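Local coordinates for protein ATP-dependent 6-phosphofructokinase isozyme 2 (Escherichia coli, PDB 3UMO) that phosphorylates D-fructose 6-phosphate to fructose 1,6-bisphosphate with ATP, the first committing step of glycolysis, at residues A[295-298]-A[299-303]. Residues are numbered along the deposited sequence; the frame is centred on the assembly and turned at random.
Sequences CSHD and DTQKI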
ATOM      1  N   CYS A 295      20.844 -19.706  -0.516  1.00 20.69           N
ATOM      2  CA  CYS A 295      22.181 -19.491  -1.065  1.00 24.75           C
ATOM      3  C   CYS A 295      22.596 -20.571  -2.069  1.00 22.82           C
ATOM      4  O   CYS A 295      22.267 -21.749  -1.901  1.00 22.85           O
ATOM      5  CB  CYS A 295      23.200 -19.468   0.080  1.00 23.22           C
ATOM      6  SG  CYS A 295      23.215 -20.998   1.075  1.00 24.38           S
ATOM      7  N   SER A 296      23.326 -20.172  -3.111  1.00 21.45           N
ATOM      8  CA  SER A 296      23.923 -21.133  -4.027  1.00 22.71           C
ATOM      9  C   SER A 296      25.395 -21.311  -3.671  1.00 22.50           C
ATOM     10  O   SER A 296      26.029 -20.393  -3.151  1.00 25.70           O
ATOM     11  CB  SER A 296      23.801 -20.664  -5.479  1.00 28.00           C
ATOM     12  OG  SER A 296      24.659 -19.563  -5.720  1.00 28.67           O
ATOM     13  N   HIS A 297      25.938 -22.488  -3.963  1.00 23.59           N
ATOM     14  CA  HIS A 297      27.347 -22.766  -3.680  1.00 24.52           C
ATOM     15  C   HIS A 297      28.305 -21.760  -4.317  1.00 23.58           C
ATOM     16  O   HIS A 297      29.221 -21.260  -3.657  1.00 24.21           O
ATOM     17  CB  HIS A 297      27.724 -24.185  -4.117  1.00 27.60           C
ATOM     18  CG  HIS A 297      29.184 -24.493  -3.966  1.00 40.00           C
ATOM     19  ND1 HIS A 297      30.120 -24.131  -4.909  1.00 45.03           N
ATOM     20  CD2 HIS A 297      29.865 -25.121  -2.979  1.00 50.75           C
ATOM     21  CE1 HIS A 297      31.319 -24.523  -4.511  1.00 50.64           C
ATOM     22  NE2 HIS A 297      31.191 -25.128  -3.342  1.00 52.28           N
ATOM     23  N   ASP A 298      28.102 -21.474  -5.599  1.00 27.88           N
ATOM     24  CA  ASP A 298      29.030 -20.621  -6.337  1.00 29.59           C
ATOM     25  C   ASP A 298      29.034 -19.179  -5.842  1.00 25.63           C
ATOM     26  O   ASP A 298      30.099 -18.576  -5.711  1.00 25.11           O
ATOM     27  CB  ASP A 298      28.748 -20.671  -7.838  1.00 28.54           C
ATOM     28  CG  ASP A 298      29.012 -22.041  -8.434  1.00 42.04           C
ATOM     29  OD1 ASP A 298      29.504 -22.930  -7.704  1.00 34.55           O
ATOM     30  OD2 ASP A 298      28.736 -22.226  -9.639  1.00 47.14           O
ATOM     31  N   ASP A 299      27.853 -18.627  -5.573  1.00 23.02           N
ATOM     32  CA  ASP A 299      27.766 -17.260  -5.054  1.00 24.06           C
ATOM     33  C   ASP A 299      28.397 -17.175  -3.669  1.00 25.55           C
ATOM     34  O   ASP A 299      29.094 -16.209  -3.353  1.00 23.44           O
ATOM     35  CB  ASP A 299      26.311 -16.787  -4.985  1.00 23.29           C
ATOM     36  CG  ASP A 299      25.700 -16.553  -6.351  1.00 32.50           C
ATOM     37  OD1 ASP A 299      26.457 -16.331  -7.321  1.00 36.74           O
ATOM     38  OD2 ASP A 299      24.449 -16.584  -6.441  1.00 30.31           O
ATOM     39  N   THR A 300      28.153 -18.187  -2.843  1.00 21.03           N
ATOM     40  CA  THR A 300      28.715 -18.208  -1.492  1.00 20.62           C
ATOM     41  C   THR A 300      30.239 -18.267  -1.564  1.00 21.24           C
ATOM     42  O   THR A 300      30.938 -17.540  -0.855  1.00 21.32           O
ATOM     43  CB  THR A 300      28.159 -19.394  -0.665  1.00 21.18           C
ATOM     44  OG1 THR A 300      26.724 -19.308  -0.604  1.00 19.33           O
ATOM     45  CG2 THR A 300      28.730 -19.391   0.750  1.00 23.19           C
ATOM     46  N   GLN A 301      30.755 -19.120  -2.444  1.00 21.92           N
ATOM     47  CA  GLN A 301      32.198 -19.237  -2.633  1.00 26.03           C
ATOM     48  C   GLN A 301      32.822 -17.923  -3.081  1.00 27.07           C
ATOM     49  O   GLN A 301      33.884 -17.540  -2.595  1.00 22.95           O
ATOM     50  CB  GLN A 301      32.526 -20.342  -3.640  1.00 23.66           C
ATOM     51  CG  GLN A 301      34.004 -20.436  -3.987  1.00 42.59           C
ATOM     52  CD  GLN A 301      34.351 -21.709  -4.739  1.00 61.16           C
ATOM     53  OE1 GLN A 301      33.496 -22.317  -5.388  1.00 67.17           O
ATOM     54  NE2 GLN A 301      35.610 -22.126  -4.645  1.00 68.37           N
ATOM     55  N   LYS A 302      32.154 -17.237  -4.005  1.00 22.35           N
ATOM     56  CA  LYS A 302      32.663 -15.974  -4.545  1.00 21.89           C
ATOM     57  C   LYS A 302      32.744 -14.902  -3.460  1.00 21.13           C
ATOM     58  O   LYS A 302      33.752 -14.199  -3.331  1.00 23.02           O
ATOM     59  CB  LYS A 302      31.770 -15.489  -5.691  1.00 25.79           C
ATOM     60  CG  LYS A 302      32.256 -14.210  -6.370  1.00 28.78           C
ATOM     61  CD  LYS A 302      31.186 -13.632  -7.300  1.00 37.42           C
ATOM     62  CE  LYS A 302      30.817 -14.612  -8.405  1.00 36.89           C
ATOM     63  NZ  LYS A 302      29.807 -14.046  -9.357  1.00 43.02           N
ATOM     64  N   ILE A 303      31.674 -14.775  -2.684  1.00 21.66           N
ATOM     65  CA  ILE A 303      31.657 -13.805  -1.592  1.00 21.68           C
ATOM     66  C   ILE A 303      32.688 -14.177  -0.521  1.00 21.37           C
ATOM     67  O   ILE A 303      33.438 -13.321  -0.048  1.00 20.29           O
ATOM     68  CB  ILE A 303      30.255 -13.668  -0.968  1.00 19.72           C
ATOM     69  CG1 ILE A 303      29.278 -13.099  -2.003  1.00 23.68           C
ATOM     70  CG2 ILE A 303      30.312 -12.759   0.267  1.00 17.73           C
ATOM     71  CD1 ILE A 303      27.807 -13.224  -1.618  1.00 24.63           C
TER
HETATM   72  O   HOH W   1      23.198 -17.396  -4.213  1.00 22.16           O
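Asp299 meets Ser296 at the first turn of helix 297-307, where serine, with a short hydroxyl side chain, suits the N-cap. Ser296 OG takes a weak capping bond from Asp299 N, 3.3 Å away. With chi1 at 71°, OG lies between its own backbone N and carbonyl carbon, which sets it where Asp299 N can reach it. The Asp299 carboxylate, whose negative charge is probably favoured at this end of the helix dipole, accepts at OD2 from a water 2.7 Å away, which in turn accepts from Ser296 N. Thr300 suits a buried place: its hydroxyl finds a backbone carbonyl while its methyl adds apolar bulk. It grips Ser296 O twice, through N at 3.1 Å and OG1 at 2.9 Å, from opposite faces of the carbonyl plane. Replacing this threonine by alanine removes OG1, and Ser296 O is then likely to keep only the bond from the backbone N, with a gap beside Cys295 CB. Exposed Gln301 can be polar; its OE1 lies 3.2 Å from His297 CE1, amide and ring planes nearly perpendicular (83°). That ring is steadied by an in-plane, almost straight bond from ND1 to Asp298 OD1. Lys302, also exposed, is long enough to carry NZ to Gln201 of the second subunit. Asp299 and Thr300 pack on helix 272-286, both at Ala285; Asp299 also touches potassium-binding Asn289, so this helix start borders the cation-site loop.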